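Local coordinates for probable cell division protein WhiA (Thermotoga maritima, PDB 3HYJ) that probably takes part in cell division and chromosome segregation, pairing a degenerate LAGLIDADG homing endonuclease domain with a DNA-binding helix-turn-helix domain, at residues Leu110-Leu115 with Asp153-Asn158. Numbering follows the deposited sequence.
Sequences LFVSFL and DFFNIN
F111 and F154 meet ring to ring where helix 108-122 passes the C-terminal end of helix 141-155. CD2 of F111 lies 3.7 Å from CD2 of F154, close to the plane of the F154 ring and at its edge. The centroids are 5.9 Å apart and the planes inclined at 51°, an oblique aromatic pair. With CG anti to the backbone N (chi1 -172°), F111 extends its ring from helix 108-122 toward the other helix end, and its CB also comes within 4.2 Å of F154 CE2.

F155 is met largely at its edge: its CE2 lies 4.3 Å from F111 CD2, near the planes of both rings. CG2 of V112 stands 3.8 Å from F155 CZ, near the ring plane, the two side chains crossing at about a right angle. L115 runs past F155 in the opposite direction and brings CD1 to 4.2 Å from F155 CE2. The same leucine rests its CG over one face of the F111 ring, 3.9 Å above the plane and toward the rim, while CB of F154 covers part of a face of F155. In both cases the carbon comes from the same segment as the ring: one turn further along the helix for F111, the preceding residue for F155.

Around this patch, T147 and S150 of helix 141-155 also touch F111, and V180 and A184 of helix 175-184 pack on F155. F155 is the last residue of helix 141-155, and N156 leaves helical geometry with a positive phi; K152 NZ donates hydrogen bonds to N156 OD1 and N158 OD1.

No hydrogen bond links the two segments: within the degenerate LAGLIDADG-like domain, this junction between helices depends on apolar, dispersion-type packing of three phenylalanines with V112 and L115.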
ATOM      1  N   LEU A 110      12.617  -3.523  -5.654  1.00 16.72           N
ATOM      2  CA  LEU A 110      12.059  -2.209  -5.355  1.00 16.80           C
ATOM      3  C   LEU A 110      10.580  -2.212  -5.723  1.00 17.24           C
ATOM      4  O   LEU A 110       9.765  -1.612  -5.042  1.00 17.25           O
ATOM      5  CB  LEU A 110      12.803  -1.073  -6.077  1.00 16.38           C
ATOM      6  CG  LEU A 110      14.303  -0.881  -5.789  1.00 15.88           C
ATOM      7  CD1 LEU A 110      14.795   0.477  -6.326  1.00 14.61           C
ATOM      8  CD2 LEU A 110      14.641  -1.005  -4.317  1.00 14.38           C
ATOM      9  N   PHE A 111      10.230  -2.907  -6.793  1.00 17.99           N
ATOM     10  CA  PHE A 111       8.847  -2.968  -7.205  1.00 18.31           C
ATOM     11  C   PHE A 111       8.035  -3.673  -6.165  1.00 18.37           C
ATOM     12  O   PHE A 111       6.993  -3.173  -5.741  1.00 19.46           O
ATOM     13  CB  PHE A 111       8.665  -3.687  -8.533  1.00 18.17           C
ATOM     14  CG  PHE A 111       7.274  -3.584  -9.067  1.00 18.69           C
ATOM     15  CD1 PHE A 111       6.664  -2.347  -9.191  1.00 19.22           C
ATOM     16  CD2 PHE A 111       6.570  -4.709  -9.437  1.00 19.47           C
ATOM     17  CE1 PHE A 111       5.375  -2.237  -9.688  1.00 19.97           C
ATOM     18  CE2 PHE A 111       5.284  -4.606  -9.945  1.00 20.49           C
ATOM     19  CZ  PHE A 111       4.684  -3.365 -10.072  1.00 19.93           C
ATOM     20  N   VAL A 112       8.489  -4.843  -5.758  1.00 18.16           N
ATOM     21  CA  VAL A 112       7.809  -5.550  -4.690  1.00 18.05           C
ATOM     22  C   VAL A 112       7.590  -4.623  -3.499  1.00 18.32           C
ATOM     23  O   VAL A 112       6.481  -4.562  -2.967  1.00 18.80           O
ATOM     24  CB  VAL A 112       8.580  -6.794  -4.263  1.00 18.02           C
ATOM     25  CG1 VAL A 112       8.576  -6.937  -2.760  1.00 17.64           C
ATOM     26  CG2 VAL A 112       7.992  -8.007  -4.958  1.00 17.81           C
ATOM     27  N   SER A 113       8.627  -3.890  -3.094  1.00 18.24           N
ATOM     28  CA  SER A 113       8.511  -2.977  -1.949  1.00 18.51           C
ATOM     29  C   SER A 113       7.453  -1.907  -2.200  1.00 18.53           C
ATOM     30  O   SER A 113       6.726  -1.502  -1.296  1.00 18.51           O
ATOM     31  CB  SER A 113       9.844  -2.314  -1.629  1.00 18.62           C
ATOM     32  OG  SER A 113      10.691  -3.183  -0.897  1.00 19.50           O
ATOM     33  N   PHE A 114       7.362  -1.476  -3.443  1.00 18.33           N
ATOM     34  CA  PHE A 114       6.402  -0.476  -3.839  1.00 18.33           C
ATOM     35  C   PHE A 114       4.965  -1.031  -3.845  1.00 18.87           C
ATOM     36  O   PHE A 114       4.019  -0.356  -3.443  1.00 19.13           O
ATOM     37  CB  PHE A 114       6.800   0.028  -5.205  1.00 17.63           C
ATOM     38  CG  PHE A 114       5.875   1.037  -5.773  1.00 17.47           C
ATOM     39  CD1 PHE A 114       5.839   2.320  -5.271  1.00 17.94           C
ATOM     40  CD2 PHE A 114       5.070   0.726  -6.853  1.00 16.50           C
ATOM     41  CE1 PHE A 114       5.003   3.279  -5.829  1.00 18.02           C
ATOM     42  CE2 PHE A 114       4.238   1.675  -7.419  1.00 15.79           C
ATOM     43  CZ  PHE A 114       4.193   2.947  -6.909  1.00 16.25           C
ATOM     44  N   LEU A 115       4.793  -2.262  -4.300  1.00 19.37           N
ATOM     45  CA  LEU A 115       3.466  -2.879  -4.269  1.00 19.43           C
ATOM     46  C   LEU A 115       3.014  -2.992  -2.837  1.00 19.40           C
ATOM     47  O   LEU A 115       1.849  -2.761  -2.543  1.00 20.58           O
ATOM     48  CB  LEU A 115       3.469  -4.283  -4.871  1.00 19.33           C
ATOM     49  CG  LEU A 115       3.844  -4.389  -6.337  1.00 19.89           C
ATOM     50  CD1 LEU A 115       4.038  -5.882  -6.728  1.00 20.34           C
ATOM     51  CD2 LEU A 115       2.804  -3.689  -7.180  1.00 17.51           C
ATOM     52  N   ASP A 153       4.946  -8.095 -16.613  1.00 19.72           N
ATOM     53  CA  ASP A 153       6.373  -8.360 -16.784  1.00 20.18           C
ATOM     54  C   ASP A 153       7.045  -9.307 -15.782  1.00 19.81           C
ATOM     55  O   ASP A 153       7.633 -10.331 -16.169  1.00 19.96           O
ATOM     56  CB  ASP A 153       7.132  -7.015 -16.781  1.00 20.59           C
ATOM     57  CG  ASP A 153       7.125  -6.321 -18.154  1.00 22.05           C
ATOM     58  OD1 ASP A 153       7.985  -5.433 -18.371  1.00 23.92           O
ATOM     59  OD2 ASP A 153       6.276  -6.665 -19.015  1.00 22.78           O
ATOM     60  N   PHE A 154       7.004  -8.936 -14.508  1.00 19.79           N
ATOM     61  CA  PHE A 154       7.704  -9.684 -13.468  1.00 19.48           C
ATOM     62  C   PHE A 154       6.896 -10.874 -13.000  1.00 19.07           C
ATOM     63  O   PHE A 154       7.467 -11.904 -12.655  1.00 19.06           O
ATOM     64  CB  PHE A 154       8.003  -8.812 -12.247  1.00 19.43           C
ATOM     65  CG  PHE A 154       8.948  -7.674 -12.516  1.00 20.23           C
ATOM     66  CD1 PHE A 154      10.132  -7.869 -13.214  1.00 20.78           C
ATOM     67  CD2 PHE A 154       8.671  -6.403 -12.028  1.00 20.75           C
ATOM     68  CE1 PHE A 154      11.005  -6.818 -13.445  1.00 20.36           C
ATOM     69  CE2 PHE A 154       9.541  -5.352 -12.255  1.00 20.77           C
ATOM     70  CZ  PHE A 154      10.716  -5.564 -12.968  1.00 20.66           C
ATOM     71  N   PHE A 155       5.574 -10.736 -12.966  1.00 18.72           N
ATOM     72  CA  PHE A 155       4.742 -11.748 -12.313  1.00 18.44           C
ATOM     73  C   PHE A 155       3.738 -12.427 -13.194  1.00 17.68           C
ATOM     74  O   PHE A 155       3.076 -13.344 -12.741  1.00 17.18           O
ATOM     75  CB  PHE A 155       4.028 -11.158 -11.106  1.00 18.75           C
ATOM     76  CG  PHE A 155       4.959 -10.685 -10.053  1.00 18.99           C
ATOM     77  CD1 PHE A 155       5.692 -11.591  -9.325  1.00 19.54           C
ATOM     78  CD2 PHE A 155       5.115  -9.344  -9.802  1.00 20.04           C
ATOM     79  CE1 PHE A 155       6.582 -11.167  -8.357  1.00 20.94           C
ATOM     80  CE2 PHE A 155       5.991  -8.911  -8.826  1.00 21.28           C
ATOM     81  CZ  PHE A 155       6.733  -9.826  -8.107  1.00 21.03           C
ATOM     82  N   ASN A 156       3.638 -11.991 -14.441  1.00 17.07           N
ATOM     83  CA  ASN A 156       2.672 -12.541 -15.363  1.00 17.18           C
ATOM     84  C   ASN A 156       1.241 -12.245 -14.877  1.00 17.40           C
ATOM     85  O   ASN A 156       0.277 -12.915 -15.274  1.00 17.46           O
ATOM     86  CB  ASN A 156       2.920 -14.041 -15.546  1.00 16.87           C
ATOM     87  CG  ASN A 156       2.172 -14.619 -16.720  1.00 16.63           C
ATOM     88  OD1 ASN A 156       1.814 -13.907 -17.659  1.00 17.54           O
ATOM     89  ND2 ASN A 156       1.929 -15.922 -16.674  1.00 14.67           N
ATOM     90  N   ILE A 157       1.120 -11.210 -14.044  1.00 17.39           N
ATOM     91  CA  ILE A 157      -0.138 -10.854 -13.400  1.00 17.43           C
ATOM     92  C   ILE A 157      -0.918  -9.888 -14.280  1.00 17.75           C
ATOM     93  O   ILE A 157      -0.426  -8.820 -14.631  1.00 17.48           O
ATOM     94  CB  ILE A 157       0.083 -10.168 -12.031  1.00 17.32           C
ATOM     95  CG1 ILE A 157       0.471 -11.188 -10.946  1.00 16.90           C
ATOM     96  CG2 ILE A 157      -1.162  -9.432 -11.625  1.00 17.28           C
ATOM     97  CD1 ILE A 157       0.813 -10.556  -9.572  1.00 14.26           C
ATOM     98  N   ASN A 158      -2.143 -10.268 -14.626  1.00 18.20           N
ATOM     99  CA  ASN A 158      -3.017  -9.405 -15.409  1.00 18.45           C
ATOM    100  C   ASN A 158      -3.789  -8.484 -14.469  1.00 19.15           C
ATOM    101  O   ASN A 158      -4.698  -8.939 -13.739  1.00 19.43           O
ATOM    102  CB  ASN A 158      -4.000 -10.241 -16.209  1.00 18.49           C
ATOM    103  CG  ASN A 158      -3.318 -11.310 -17.035  1.00 17.71           C
ATOM    104  OD1 ASN A 158      -2.463 -11.028 -17.875  1.00 15.41           O
ATOM    105  ND2 ASN A 158      -3.692 -12.546 -16.789  1.00 17.13           N
TER